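Local coordinates for protein peptidoglycan glycosyltransferase (Burkholderia ambifaria, PDB 5UY7) that belongs to the penicillin-binding proteins and carries a domain of the beta-lactamase clan built round a five-stranded antiparallel sheet, at residues D229-G233 and A401-M407; N259-V265 and V356-A362; L279-R285 and T335-M341; P288-T294 and F312-G318. All coordinates share one frame; numbering follows the deposited sequence.

Contact 1 of 4, residues D229-G233 and A401-M407; sequences DVRTG and AHDGEMM
Val-230 O takes the one hydrogen bond across this contact, from His-402 ND1 at 2.9 Å. The oxygen lies close to the plane of the imidazole ring. The nitrogen, however, stands 46° above the carbonyl plane, so it is not on a lone pair. His-402 has CG anti to its backbone N (chi1 -168°), and this swings the ring to the loop carbonyls. Arg-231 O sits at the same ring edge, nearest CE1.

Apolar contacts flank the bond. Both methyls of Val-230 rest on Ala-401 CB, with Val-230 CG2 at 3.8 Å. Val-230 CG1 also meets His-402 CB at 3.8 Å. Met-407 is bent at both later torsions. Its SD lies over one face of the His-402 ring, offset toward the rim. Met-407 CE ends 3.1 Å from Arg-231 O, and Met-407 CB packs 4.0 Å from Gly-233 CA.

Within 229-233, Thr-232 OG1 donates to Asp-229 OD2 at 2.6 Å, on the anti lone pair.

The loop joins strands 222-229 and 235-241. Segment 401-407 leaves helix 390-401 through a type I' turn into strand 405-406. Val-230 and Ala-401 both touch Val-493 of strand 492-499, so the contact lies where the helix meets the main sheet.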
loop_
_atom_site.group_PDB
_atom_site.type_symbol
_atom_site.label_atom_id
_atom_site.label_comp_id
_atom_site.label_asym_id
_atom_site.label_seq_id
_atom_site.Cartn_x
_atom_site.Cartn_y
_atom_site.Cartn_z
ATOM N N ASP A 229 -2.627 -10.487 9.459
ATOM C CA ASP A 229 -2.554 -11.853 8.947
ATOM C C ASP A 229 -3.388 -11.977 7.673
ATOM O O ASP A 229 -4.605 -11.768 7.695
ATOM C CB ASP A 229 -3.045 -12.831 10.017
ATOM C CG ASP A 229 -3.006 -14.277 9.554
ATOM O OD1 ASP A 229 -1.914 -14.775 9.237
ATOM O OD2 ASP A 229 -4.067 -14.928 9.516
ATOM N N VAL A 230 -2.732 -12.339 6.564
ATOM C CA VAL A 230 -3.404 -12.391 5.262
ATOM C C VAL A 230 -4.526 -13.424 5.255
ATOM O O VAL A 230 -5.592 -13.199 4.666
ATOM C CB VAL A 230 -2.366 -12.669 4.155
ATOM C CG1 VAL A 230 -3.043 -12.949 2.823
ATOM C CG2 VAL A 230 -1.431 -11.482 4.030
ATOM N N ARG A 231 -4.306 -14.575 5.894
ATOM C CA ARG A 231 -5.254 -15.680 5.780
ATOM C C ARG A 231 -6.569 -15.387 6.498
ATOM O O ARG A 231 -7.628 -15.865 6.068
ATOM C CB ARG A 231 -4.635 -16.968 6.332
ATOM C CG ARG A 231 -5.569 -18.178 6.278
ATOM C CD ARG A 231 -4.888 -19.460 6.743
ATOM N NE ARG A 231 -4.553 -19.425 8.165
ATOM C CZ ARG A 231 -5.394 -19.755 9.141
ATOM N NH1 ARG A 231 -6.631 -20.142 8.855
ATOM N NH2 ARG A 231 -5.000 -19.694 10.406
ATOM N N THR A 232 -6.526 -14.614 7.582
ATOM C CA THR A 232 -7.685 -14.418 8.443
ATOM C C THR A 232 -8.162 -12.983 8.531
ATOM O O THR A 232 -9.288 -12.761 8.989
ATOM C CB THR A 232 -7.385 -14.883 9.878
ATOM O OG1 THR A 232 -6.336 -14.067 10.433
ATOM C CG2 THR A 232 -6.977 -16.358 9.897
ATOM N N GLY A 233 -7.335 -12.007 8.158
ATOM C CA GLY A 233 -7.634 -10.618 8.429
ATOM C C GLY A 233 -7.340 -10.162 9.845
ATOM O O GLY A 233 -7.543 -8.982 10.151
ATOM N N ALA A 401 -2.766 -9.275 -1.577
ATOM C CA ALA A 401 -2.080 -10.397 -0.943
ATOM C C ALA A 401 -2.888 -11.685 -1.016
ATOM O O ALA A 401 -2.320 -12.757 -1.245
ATOM C CB ALA A 401 -1.783 -10.065 0.524
ATOM N N HIS A 402 -4.195 -11.601 -0.784
ATOM C CA HIS A 402 -5.083 -12.762 -0.636
ATOM C C HIS A 402 -5.818 -13.064 -1.936
ATOM O O HIS A 402 -7.045 -13.154 -1.976
ATOM C CB HIS A 402 -6.063 -12.510 0.511
ATOM C CG HIS A 402 -6.843 -13.719 0.946
ATOM N ND1 HIS A 402 -6.700 -14.278 2.197
ATOM C CD2 HIS A 402 -7.788 -14.456 0.314
ATOM C CE1 HIS A 402 -7.511 -15.317 2.310
ATOM N NE2 HIS A 402 -8.182 -15.446 1.182
ATOM N N ASP A 403 -5.062 -13.189 -3.030
ATOM C CA ASP A 403 -5.585 -13.670 -4.309
ATOM C C ASP A 403 -6.798 -12.875 -4.789
ATOM O O ASP A 403 -7.727 -13.424 -5.389
ATOM C CB ASP A 403 -5.917 -15.156 -4.229
ATOM C CG ASP A 403 -4.674 -16.018 -4.184
ATOM O OD1 ASP A 403 -3.563 -15.450 -4.263
ATOM O OD2 ASP A 403 -4.804 -17.252 -4.068
ATOM N N GLY A 404 -6.783 -11.569 -4.546
ATOM C CA GLY A 404 -7.827 -10.701 -5.046
ATOM C C GLY A 404 -8.973 -10.458 -4.089
ATOM O O GLY A 404 -9.812 -9.593 -4.365
ATOM N N GLU A 405 -9.020 -11.162 -2.958
ATOM C CA GLU A 405 -10.141 -11.081 -2.026
ATOM C C GLU A 405 -9.708 -10.278 -0.807
ATOM O O GLU A 405 -8.829 -10.709 -0.053
ATOM C CB GLU A 405 -10.614 -12.473 -1.622
ATOM C CG GLU A 405 -11.867 -12.427 -0.747
ATOM C CD GLU A 405 -12.354 -13.805 -0.350
ATOM O OE1 GLU A 405 -11.534 -14.745 -0.354
ATOM O OE2 GLU A 405 -13.559 -13.947 -0.042
ATOM N N MET A 406 -10.314 -9.113 -0.618
ATOM C CA MET A 406 -9.999 -8.287 0.542
ATOM C C MET A 406 -10.647 -8.867 1.790
ATOM O O MET A 406 -11.851 -9.138 1.815
ATOM C CB MET A 406 -10.466 -6.853 0.332
ATOM C CG MET A 406 -9.934 -5.944 1.433
ATOM S SD MET A 406 -10.391 -4.236 1.199
ATOM C CE MET A 406 -12.132 -4.289 1.523
ATOM N N MET A 407 -9.858 -9.020 2.835
ATOM C CA MET A 407 -10.286 -9.662 4.062
ATOM C C MET A 407 -10.879 -8.641 5.026
ATOM O O MET A 407 -10.430 -7.494 5.076
ATOM C CB MET A 407 -9.100 -10.355 4.727
ATOM C CG MET A 407 -8.484 -11.431 3.854
ATOM S SD MET A 407 -9.676 -12.765 3.598
ATOM C CE MET A 407 -9.605 -13.590 5.176
#

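Contact 2 of 4, residues N259-V265 and V356-A362; sequences NRILTDV and VGFPGAA
Leu-262 and Phe-358 cross at about a right angle, and Leu-262 CD1 reaches ring atom CD2 of Phe-358 at 3.5 Å. The other methyl, Leu-262 CD2, meets Val-356 CG2 at 4.0 Å. Asn-259 brings ND2 over one face of the Phe-358 ring, offset toward the rim. The amide and ring planes are 61° apart, so the amide is not stacked flat. Asn-259 OD1 is hydrogen-bonded to Asn-240 ND2, outside the two segments, which holds the amide in place.

Ala-362 CB rests against Thr-263 O, at 3.3 Å. Ala-362 CB and Val-265 CG1 are a tight carbon pair at 3.5 Å. The contact ties the short helix 260-263 to the surface loop between helices 338-347 and 374-381.

Ala-362 N donates to Leu-262 O at 2.9 Å, nearly straight at 170°. A water also donates to Leu-262 O and to Ala-362 O, closing a bridge. Two donors thus satisfy the Leu-262 carbonyl near the helix end. The bonding across the contact is main-chain and water-mediated, with apolar packing and no charge pair.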
loop_
_atom_site.group_PDB
_atom_site.type_symbol
_atom_site.label_atom_id
_atom_site.label_comp_id
_atom_site.label_asym_id
_atom_site.label_seq_id
_atom_site.Cartn_x
_atom_site.Cartn_y
_atom_site.Cartn_z
ATOM N N ASN A 259 -6.698 6.995 18.229
ATOM C CA ASN A 259 -5.884 5.976 17.570
ATOM C C ASN A 259 -5.588 6.476 16.159
ATOM O O ASN A 259 -6.391 6.299 15.240
ATOM C CB ASN A 259 -6.604 4.631 17.570
ATOM C CG ASN A 259 -5.697 3.482 17.167
ATOM O OD1 ASN A 259 -4.920 3.592 16.224
ATOM N ND2 ASN A 259 -5.791 2.374 17.895
ATOM N N ARG A 260 -4.419 7.107 15.991
ATOM C CA ARG A 260 -4.114 7.811 14.746
ATOM C C ARG A 260 -4.102 6.883 13.535
ATOM O O ARG A 260 -4.394 7.325 12.418
ATOM C CB ARG A 260 -2.777 8.538 14.870
ATOM C CG ARG A 260 -2.765 9.585 15.973
ATOM C CD ARG A 260 -1.494 10.413 15.965
ATOM N NE ARG A 260 -0.293 9.614 16.200
ATOM C CZ ARG A 260 0.127 9.212 17.398
ATOM N NH1 ARG A 260 -0.567 9.514 18.488
ATOM N NH2 ARG A 260 1.237 8.498 17.507
ATOM N N ILE A 261 -3.759 5.604 13.724
ATOM C CA ILE A 261 -3.818 4.647 12.621
ATOM C C ILE A 261 -5.203 4.627 11.999
ATOM O O ILE A 261 -5.351 4.457 10.782
ATOM C CB ILE A 261 -3.419 3.237 13.105
ATOM C CG1 ILE A 261 -1.953 3.197 13.507
ATOM C CG2 ILE A 261 -3.706 2.199 12.016
ATOM C CD1 ILE A 261 -1.482 1.823 13.948
ATOM N N LEU A 262 -6.238 4.817 12.816
ATOM C CA LEU A 262 -7.614 4.792 12.347
ATOM C C LEU A 262 -8.196 6.176 12.091
ATOM O O LEU A 262 -9.118 6.308 11.278
ATOM C CB LEU A 262 -8.495 4.072 13.372
ATOM C CG LEU A 262 -8.229 2.570 13.453
ATOM C CD1 LEU A 262 -8.244 2.110 14.894
ATOM C CD2 LEU A 262 -9.274 1.829 12.633
ATOM N N THR A 263 -7.683 7.210 12.750
ATOM C CA THR A 263 -8.335 8.514 12.679
ATOM C C THR A 263 -7.645 9.495 11.745
ATOM O O THR A 263 -8.310 10.383 11.203
ATOM C CB THR A 263 -8.437 9.140 14.076
ATOM O OG1 THR A 263 -7.126 9.366 14.609
ATOM C CG2 THR A 263 -9.212 8.223 15.016
ATOM N N ASP A 264 -6.342 9.365 11.528
ATOM C CA ASP A 264 -5.612 10.341 10.730
ATOM C C ASP A 264 -5.638 9.962 9.254
ATOM O O ASP A 264 -5.321 8.825 8.886
ATOM C CB ASP A 264 -4.174 10.473 11.231
ATOM C CG ASP A 264 -4.089 11.209 12.564
ATOM O OD1 ASP A 264 -5.148 11.449 13.189
ATOM O OD2 ASP A 264 -2.970 11.557 12.981
ATOM N N VAL A 265 -6.013 10.919 8.406
ATOM C CA VAL A 265 -6.072 10.663 6.975
ATOM C C VAL A 265 -5.058 11.534 6.250
ATOM O O VAL A 265 -4.658 12.605 6.717
ATOM C CB VAL A 265 -7.482 10.867 6.380
ATOM C CG1 VAL A 265 -8.478 9.962 7.077
ATOM C CG2 VAL A 265 -7.902 12.313 6.470
ATOM N N VAL A 356 -14.668 -1.510 13.143
ATOM C CA VAL A 356 -13.888 -2.484 13.890
ATOM C C VAL A 356 -13.972 -2.259 15.394
ATOM O O VAL A 356 -13.225 -2.879 16.153
ATOM C CB VAL A 356 -12.420 -2.499 13.419
ATOM C CG1 VAL A 356 -12.353 -2.823 11.940
ATOM C CG2 VAL A 356 -11.756 -1.163 13.697
ATOM N N GLY A 357 -14.876 -1.393 15.844
ATOM C CA GLY A 357 -15.080 -1.207 17.264
ATOM C C GLY A 357 -14.593 0.132 17.774
ATOM O O GLY A 357 -15.284 0.793 18.552
ATOM N N PHE A 358 -13.404 0.535 17.350
ATOM C CA PHE A 358 -12.849 1.809 17.778
ATOM C C PHE A 358 -13.764 2.947 17.336
ATOM O O PHE A 358 -14.174 2.987 16.170
ATOM C CB PHE A 358 -11.452 2.004 17.189
ATOM C CG PHE A 358 -10.445 1.001 17.682
ATOM C CD1 PHE A 358 -9.899 1.118 18.950
ATOM C CD2 PHE A 358 -10.050 -0.058 16.882
ATOM C CE1 PHE A 358 -8.975 0.197 19.410
ATOM C CE2 PHE A 358 -9.121 -0.979 17.339
ATOM C CZ PHE A 358 -8.584 -0.850 18.602
ATOM N N PRO A 359 -14.109 3.875 18.221
ATOM C CA PRO A 359 -14.993 4.971 17.828
ATOM C C PRO A 359 -14.245 6.005 17.006
ATOM O O PRO A 359 -13.023 6.153 17.102
ATOM C CB PRO A 359 -15.446 5.553 19.172
ATOM C CG PRO A 359 -14.281 5.315 20.066
ATOM C CD PRO A 359 -13.670 3.996 19.622
ATOM N N GLY A 360 -15.001 6.713 16.174
ATOM C CA GLY A 360 -14.443 7.822 15.425
ATOM C C GLY A 360 -13.402 7.436 14.401
ATOM O O GLY A 360 -12.526 8.248 14.086
ATOM N N ALA A 361 -13.462 6.214 13.871
ATOM C CA ALA A 361 -12.575 5.857 12.774
ATOM C C ALA A 361 -12.895 6.712 11.555
ATOM O O ALA A 361 -14.062 6.964 11.240
ATOM C CB ALA A 361 -12.703 4.372 12.434
ATOM N N ALA A 362 -11.849 7.164 10.868
ATOM C CA ALA A 362 -12.018 8.088 9.757
ATOM C C ALA A 362 -12.485 7.366 8.501
ATOM O O ALA A 362 -12.049 6.251 8.205
ATOM C CB ALA A 362 -10.711 8.824 9.481
HETATM O O HOH W 1 -9.864 4.798 9.088
#

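Contact 3 of 4, residues L279-R285 and T335-M341; sequences LALDLHR and TMRPEEM
Glu-340 OE1 is gripped twice, by Arg-285 NH1 at 3.0 Å and by the backbone N of Arg-337 at 2.9 Å. The arginine side chain comes on the syn side of the oxygen and the amide on the anti side. Arg-337 is the N-cap of helix 338-347, and Glu-340 in the first turn accepts from its backbone N. Arg-285 NH2 takes the other oxygen, Glu-340 OE2, at 2.8 Å. The salt bridge is therefore end-on and two-pronged, with guanidinium and carboxylate planes 31° apart. Arg-285 NH1 also donates to Thr-335 O at 2.9 Å, which helps to fix the rotation of the guanidinium. The bend at chi2 (-71°) folds the Arg-285 chain back so that Leu-283 CB lies over one guanidinium face.

Beneath the bridge is apolar packing. Met-336 SD sits 3.6 Å from Leu-279 CG and 3.9 Å from Ala-280 CB. Leu-283 CD1 lies 3.8 Å from Glu-340 CD.

A Schellman motif at His-284 ends helix 273-282 and leads the chain to Arg-285. On another side of that helix, Leu-281 packs on helix 428-442. Ala-280 touches Ile-332 of helix 326-333, and Met-341 touches Gln-377 of helix 374-381.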
loop_
_atom_site.group_PDB
_atom_site.type_symbol
_atom_site.label_atom_id
_atom_site.label_comp_id
_atom_site.label_asym_id
_atom_site.label_seq_id
_atom_site.Cartn_x
_atom_site.Cartn_y
_atom_site.Cartn_z
ATOM N N LEU A 279 -6.638 -2.650 -11.442
ATOM C CA LEU A 279 -7.944 -2.521 -12.080
ATOM C C LEU A 279 -7.837 -2.618 -13.598
ATOM O O LEU A 279 -8.654 -3.289 -14.234
ATOM C CB LEU A 279 -8.606 -1.200 -11.672
ATOM C CG LEU A 279 -10.020 -1.002 -12.220
ATOM C CD1 LEU A 279 -10.976 -2.088 -11.726
ATOM C CD2 LEU A 279 -10.519 0.391 -11.843
ATOM N N ALA A 280 -6.835 -1.964 -14.199
ATOM C CA ALA A 280 -6.696 -2.034 -15.654
ATOM C C ALA A 280 -6.409 -3.458 -16.122
ATOM O O ALA A 280 -6.899 -3.886 -17.178
ATOM C CB ALA A 280 -5.598 -1.077 -16.119
ATOM N N LEU A 281 -5.611 -4.209 -15.360
ATOM C CA LEU A 281 -5.436 -5.630 -15.665
ATOM C C LEU A 281 -6.755 -6.385 -15.540
ATOM O O LEU A 281 -7.121 -7.177 -16.420
ATOM C CB LEU A 281 -4.396 -6.247 -14.722
ATOM C CG LEU A 281 -2.970 -5.719 -14.883
ATOM C CD1 LEU A 281 -2.105 -6.211 -13.722
ATOM C CD2 LEU A 281 -2.405 -6.217 -16.215
ATOM N N ASP A 282 -7.480 -6.153 -14.441
ATOM C CA ASP A 282 -8.702 -6.899 -14.171
ATOM C C ASP A 282 -9.768 -6.622 -15.223
ATOM O O ASP A 282 -10.554 -7.513 -15.573
ATOM C CB ASP A 282 -9.220 -6.543 -12.777
ATOM C CG ASP A 282 -9.748 -7.743 -12.020
ATOM O OD1 ASP A 282 -9.062 -8.791 -12.002
ATOM O OD2 ASP A 282 -10.848 -7.630 -11.443
ATOM N N LEU A 283 -9.826 -5.387 -15.724
ATOM C CA LEU A 283 -10.771 -5.020 -16.772
ATOM C C LEU A 283 -10.285 -5.408 -18.158
ATOM O O LEU A 283 -10.990 -5.136 -19.139
ATOM C CB LEU A 283 -11.051 -3.514 -16.720
ATOM C CG LEU A 283 -11.774 -3.065 -15.451
ATOM C CD1 LEU A 283 -11.921 -1.549 -15.388
ATOM C CD2 LEU A 283 -13.139 -3.739 -15.395
ATOM N N HIS A 284 -9.110 -6.037 -18.257
ATOM C CA HIS A 284 -8.514 -6.468 -19.519
ATOM C C HIS A 284 -8.145 -5.292 -20.419
ATOM O O HIS A 284 -8.013 -5.460 -21.634
ATOM C CB HIS A 284 -9.436 -7.449 -20.263
ATOM C CG HIS A 284 -9.966 -8.549 -19.393
ATOM N ND1 HIS A 284 -9.148 -9.488 -18.801
ATOM C CD2 HIS A 284 -11.228 -8.853 -19.005
ATOM C CE1 HIS A 284 -9.883 -10.328 -18.093
ATOM N NE2 HIS A 284 -11.149 -9.964 -18.199
ATOM N N ARG A 285 -7.960 -4.095 -19.845
ATOM C CA ARG A 285 -7.546 -2.944 -20.649
ATOM C C ARG A 285 -6.072 -3.019 -21.027
ATOM O O ARG A 285 -5.679 -2.550 -22.104
ATOM C CB ARG A 285 -7.816 -1.636 -19.894
ATOM C CG ARG A 285 -9.262 -1.444 -19.464
ATOM C CD ARG A 285 -10.199 -1.155 -20.648
ATOM N NE ARG A 285 -11.548 -1.594 -20.300
ATOM C CZ ARG A 285 -12.369 -0.902 -19.518
ATOM N NH1 ARG A 285 -11.993 0.282 -19.056
ATOM N NH2 ARG A 285 -13.558 -1.389 -19.194
ATOM N N THR A 335 -7.363 4.592 -19.691
ATOM C CA THR A 335 -8.083 3.500 -20.327
ATOM C C THR A 335 -9.349 3.120 -19.576
ATOM O O THR A 335 -10.067 2.226 -20.029
ATOM C CB THR A 335 -7.194 2.252 -20.463
ATOM O OG1 THR A 335 -7.009 1.643 -19.181
ATOM C CG2 THR A 335 -5.834 2.606 -21.055
ATOM N N MET A 336 -9.640 3.772 -18.450
ATOM C CA MET A 336 -10.777 3.405 -17.618
ATOM C C MET A 336 -11.680 4.608 -17.395
ATOM O O MET A 336 -11.296 5.755 -17.632
ATOM C CB MET A 336 -10.289 2.818 -16.286
ATOM C CG MET A 336 -9.452 1.567 -16.516
ATOM S SD MET A 336 -8.806 0.882 -14.987
ATOM C CE MET A 336 -7.512 2.054 -14.608
ATOM N N ARG A 337 -12.916 4.322 -16.981
ATOM C CA ARG A 337 -13.925 5.339 -16.725
ATOM C C ARG A 337 -13.916 5.715 -15.250
ATOM O O ARG A 337 -13.569 4.894 -14.400
ATOM C CB ARG A 337 -15.311 4.828 -17.100
ATOM N N PRO A 338 -14.307 6.951 -14.932
ATOM C CA PRO A 338 -14.424 7.340 -13.516
ATOM C C PRO A 338 -15.261 6.377 -12.692
ATOM O O PRO A 338 -14.852 5.999 -11.586
ATOM C CB PRO A 338 -15.069 8.730 -13.604
ATOM C CG PRO A 338 -14.576 9.271 -14.895
ATOM C CD PRO A 338 -14.509 8.093 -15.838
ATOM N N GLU A 339 -16.418 5.953 -13.212
ATOM C CA GLU A 339 -17.260 5.025 -12.464
ATOM C C GLU A 339 -16.523 3.723 -12.164
ATOM O O GLU A 339 -16.678 3.155 -11.076
ATOM C CB GLU A 339 -18.551 4.749 -13.237
ATOM C CG GLU A 339 -19.517 3.857 -12.481
ATOM C CD GLU A 339 -20.832 3.687 -13.202
ATOM O OE1 GLU A 339 -20.888 3.999 -14.411
ATOM O OE2 GLU A 339 -21.810 3.244 -12.562
ATOM N N GLU A 340 -15.710 3.241 -13.108
ATOM C CA GLU A 340 -14.965 2.003 -12.887
ATOM C C GLU A 340 -13.951 2.169 -11.766
ATOM O O GLU A 340 -13.838 1.313 -10.879
ATOM C CB GLU A 340 -14.261 1.568 -14.177
ATOM C CG GLU A 340 -15.212 1.043 -15.227
ATOM C CD GLU A 340 -14.564 0.851 -16.582
ATOM O OE1 GLU A 340 -13.569 1.541 -16.889
ATOM O OE2 GLU A 340 -15.068 0.008 -17.352
ATOM N N MET A 341 -13.202 3.271 -11.785
ATOM C CA MET A 341 -12.192 3.478 -10.756
ATOM C C MET A 341 -12.837 3.741 -9.398
ATOM O O MET A 341 -12.364 3.235 -8.374
ATOM C CB MET A 341 -11.264 4.626 -11.158
ATOM C CG MET A 341 -10.480 4.341 -12.443
ATOM S SD MET A 341 -9.189 5.568 -12.759
ATOM C CE MET A 341 -8.045 5.214 -11.428
#

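Contact 4 of 4, residues P288-T294 and F312-G318; sequences PNTLVET and FGTLTVG. With SO4 (sulfate ion), chain C.
The Glu-293 carboxylate lies alongside Thr-314, the two side chains pointing the same way. The bend at chi2 (-65°) brings the carboxylate back beside Thr-314, with Glu-293 OE2 3.4 Å from Thr-314 CG2. Glu-293 OE1 and Thr-314 OG1 are modelled too close for their bond to be more than doubtful. The ring of Phe-312 leads away; the CB of Phe-312 meets Thr-294 OG1 at 3.6 Å. The Asn-289 amide is at the outer end, where Asn-289 ND2 is 4.2 Å from Thr-316 CG2. A sulfate ion there accepts from Asn-289 N and Thr-287 OG1.

Strands 291-293 and 314-316 form a two-stranded antiparallel ladder. Val-292 and Leu-315 are its hydrogen-bonded pair, with Val-292 N to Leu-315 O at 2.7 Å and Leu-315 N to Val-292 O at 2.9 Å. At one end Gly-313 O accepts twice from Thr-294. Thr-294 OG1 meets Gly-313 O at 2.7 Å, in the carbonyl plane on a lone pair, while Thr-294 N comes from above that plane. At the other end Gly-318 N donates to Pro-288 O at 3.3 Å.

Helix 317-323 starts straight after the second strand. Val-292 and Val-317 pack on Ile-332 of helix 326-333, Leu-315 on Val-320, and Pro-288 on helix 428-442.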
loop_
_atom_site.group_PDB
_atom_site.type_symbol
_atom_site.label_atom_id
_atom_site.label_comp_id
_atom_site.label_asym_id
_atom_site.label_seq_id
_atom_site.Cartn_x
_atom_site.Cartn_y
_atom_site.Cartn_z
ATOM N N PRO A 288 0.324 -7.330 -18.378
ATOM C CA PRO A 288 1.587 -6.921 -17.745
ATOM C C PRO A 288 2.650 -6.465 -18.728
ATOM O O PRO A 288 3.498 -5.638 -18.366
ATOM C CB PRO A 288 2.020 -8.184 -16.989
ATOM C CG PRO A 288 0.731 -8.892 -16.687
ATOM C CD PRO A 288 -0.118 -8.658 -17.907
ATOM N N ASN A 289 2.637 -6.960 -19.967
ATOM C CA ASN A 289 3.666 -6.564 -20.919
ATOM C C ASN A 289 3.186 -5.539 -21.937
ATOM O O ASN A 289 3.906 -5.265 -22.902
ATOM C CB ASN A 289 4.227 -7.791 -21.635
ATOM C CG ASN A 289 4.943 -8.721 -20.691
ATOM O OD1 ASN A 289 4.660 -9.919 -20.642
ATOM N ND2 ASN A 289 5.861 -8.170 -19.914
ATOM N N THR A 290 1.996 -4.974 -21.746
ATOM C CA THR A 290 1.581 -3.821 -22.536
ATOM C C THR A 290 2.588 -2.689 -22.384
ATOM O O THR A 290 3.046 -2.395 -21.279
ATOM C CB THR A 290 0.198 -3.353 -22.088
ATOM O OG1 THR A 290 -0.773 -4.359 -22.411
ATOM C CG2 THR A 290 -0.178 -2.031 -22.761
ATOM N N LEU A 291 2.935 -2.056 -23.505
ATOM C CA LEU A 291 3.873 -0.938 -23.471
ATOM C C LEU A 291 3.146 0.364 -23.165
ATOM O O LEU A 291 2.049 0.619 -23.675
ATOM C CB LEU A 291 4.611 -0.813 -24.800
ATOM C CG LEU A 291 5.474 -2.017 -25.182
ATOM C CD1 LEU A 291 6.253 -1.724 -26.453
ATOM C CD2 LEU A 291 6.416 -2.396 -24.046
ATOM N N VAL A 292 3.777 1.192 -22.334
ATOM C CA VAL A 292 3.269 2.501 -21.937
ATOM C C VAL A 292 4.389 3.504 -22.171
ATOM O O VAL A 292 5.473 3.370 -21.587
ATOM C CB VAL A 292 2.828 2.523 -20.462
ATOM C CG1 VAL A 292 2.224 3.879 -20.096
ATOM C CG2 VAL A 292 1.850 1.386 -20.181
ATOM N N GLU A 293 4.131 4.501 -23.010
ATOM C CA GLU A 293 5.141 5.489 -23.375
ATOM C C GLU A 293 5.146 6.610 -22.342
ATOM O O GLU A 293 4.156 7.337 -22.213
ATOM C CB GLU A 293 4.868 6.057 -24.766
ATOM C CG GLU A 293 4.784 4.997 -25.859
ATOM C CD GLU A 293 6.096 4.254 -26.085
ATOM O OE1 GLU A 293 7.155 4.719 -25.603
ATOM O OE2 GLU A 293 6.065 3.199 -26.755
ATOM N N THR A 294 6.255 6.757 -21.613
ATOM C CA THR A 294 6.386 7.877 -20.692
ATOM C C THR A 294 7.430 8.898 -21.130
ATOM O O THR A 294 7.549 9.948 -20.484
ATOM C CB THR A 294 6.708 7.391 -19.264
ATOM O OG1 THR A 294 8.084 6.991 -19.163
ATOM C CG2 THR A 294 5.807 6.224 -18.871
ATOM N N PHE A 312 11.802 7.909 -18.003
ATOM C CA PHE A 312 11.835 6.454 -18.019
ATOM C C PHE A 312 11.598 5.855 -19.397
ATOM O O PHE A 312 11.844 4.657 -19.585
ATOM C CB PHE A 312 10.802 5.895 -17.033
ATOM C CG PHE A 312 11.097 6.228 -15.594
ATOM C CD1 PHE A 312 12.291 5.834 -15.007
ATOM C CD2 PHE A 312 10.168 6.908 -14.819
ATOM C CE1 PHE A 312 12.562 6.129 -13.678
ATOM C CE2 PHE A 312 10.426 7.203 -13.486
ATOM C CZ PHE A 312 11.628 6.815 -12.914
ATOM N N GLY A 313 11.130 6.646 -20.359
ATOM C CA GLY A 313 10.941 6.126 -21.694
ATOM C C GLY A 313 9.794 5.132 -21.775
ATOM O O GLY A 313 8.782 5.237 -21.078
ATOM N N THR A 314 9.963 4.147 -22.655
ATOM C CA THR A 314 8.947 3.125 -22.855
ATOM C C THR A 314 9.048 2.087 -21.747
ATOM O O THR A 314 10.115 1.497 -21.538
ATOM C CB THR A 314 9.113 2.456 -24.217
ATOM O OG1 THR A 314 9.177 3.456 -25.238
ATOM C CG2 THR A 314 7.937 1.524 -24.488
ATOM N N LEU A 315 7.945 1.873 -21.035
ATOM C CA LEU A 315 7.878 0.909 -19.949
ATOM C C LEU A 315 6.800 -0.120 -20.251
ATOM O O LEU A 315 5.819 0.173 -20.941
ATOM C CB LEU A 315 7.554 1.585 -18.610
ATOM C CG LEU A 315 8.547 2.631 -18.101
ATOM C CD1 LEU A 315 8.020 3.304 -16.838
ATOM C CD2 LEU A 315 9.899 1.966 -17.861
ATOM N N THR A 316 6.977 -1.327 -19.731
ATOM C CA THR A 316 5.814 -2.197 -19.637
ATOM C C THR A 316 4.933 -1.722 -18.491
ATOM O O THR A 316 5.335 -0.902 -17.665
ATOM C CB THR A 316 6.214 -3.645 -19.375
ATOM O OG1 THR A 316 6.935 -3.701 -18.134
ATOM C CG2 THR A 316 7.084 -4.192 -20.504
ATOM N N VAL A 317 3.717 -2.270 -18.428
ATOM C CA VAL A 317 2.856 -2.000 -17.278
ATOM C C VAL A 317 3.564 -2.395 -15.988
ATOM O O VAL A 317 3.511 -1.670 -14.991
ATOM C CB VAL A 317 1.511 -2.729 -17.451
ATOM C CG1 VAL A 317 0.739 -2.771 -16.122
ATOM C CG2 VAL A 317 0.689 -2.038 -18.524
ATOM N N GLY A 318 4.273 -3.526 -15.997
ATOM C CA GLY A 318 5.068 -3.886 -14.831
ATOM C C GLY A 318 6.133 -2.848 -14.525
ATOM O O GLY A 318 6.360 -2.498 -13.360
HETATM S S SO4 C . 1.284 -10.241 -22.122
HETATM O O1 SO4 C . 0.274 -11.278 -21.933
HETATM O O2 SO4 C . 2.529 -10.837 -22.606
HETATM O O3 SO4 C . 1.540 -9.585 -20.841
HETATM O O4 SO4 C . 0.800 -9.268 -23.100
HETATM O O HOH W 2 9.140 9.024 -17.583
#

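How the contacts relate
From the N terminus the chain first meets contact 1, whose loop 229-233 waits for 401-407. It therefore closes the longest loop, and the other three contacts fall within it. Contact 2 opens at 259-265 and closes at 356-362. Contact 3 lies within that span, and contact 4 within contact 3. The four nest without crossing. Contact 1 ties the main sheet to helix 390-401. Contact 2 ties helix 260-263 to a surface loop. Contact 3 joins helices 273-282 and 338-347, and contact 4 pairs two short strands. Contacts 3 and 4 touch, through Leu-281 and Pro-288. Contacts 2 and 4 lie on opposite sides of the chain's centre, their own centres about 38 Å apart.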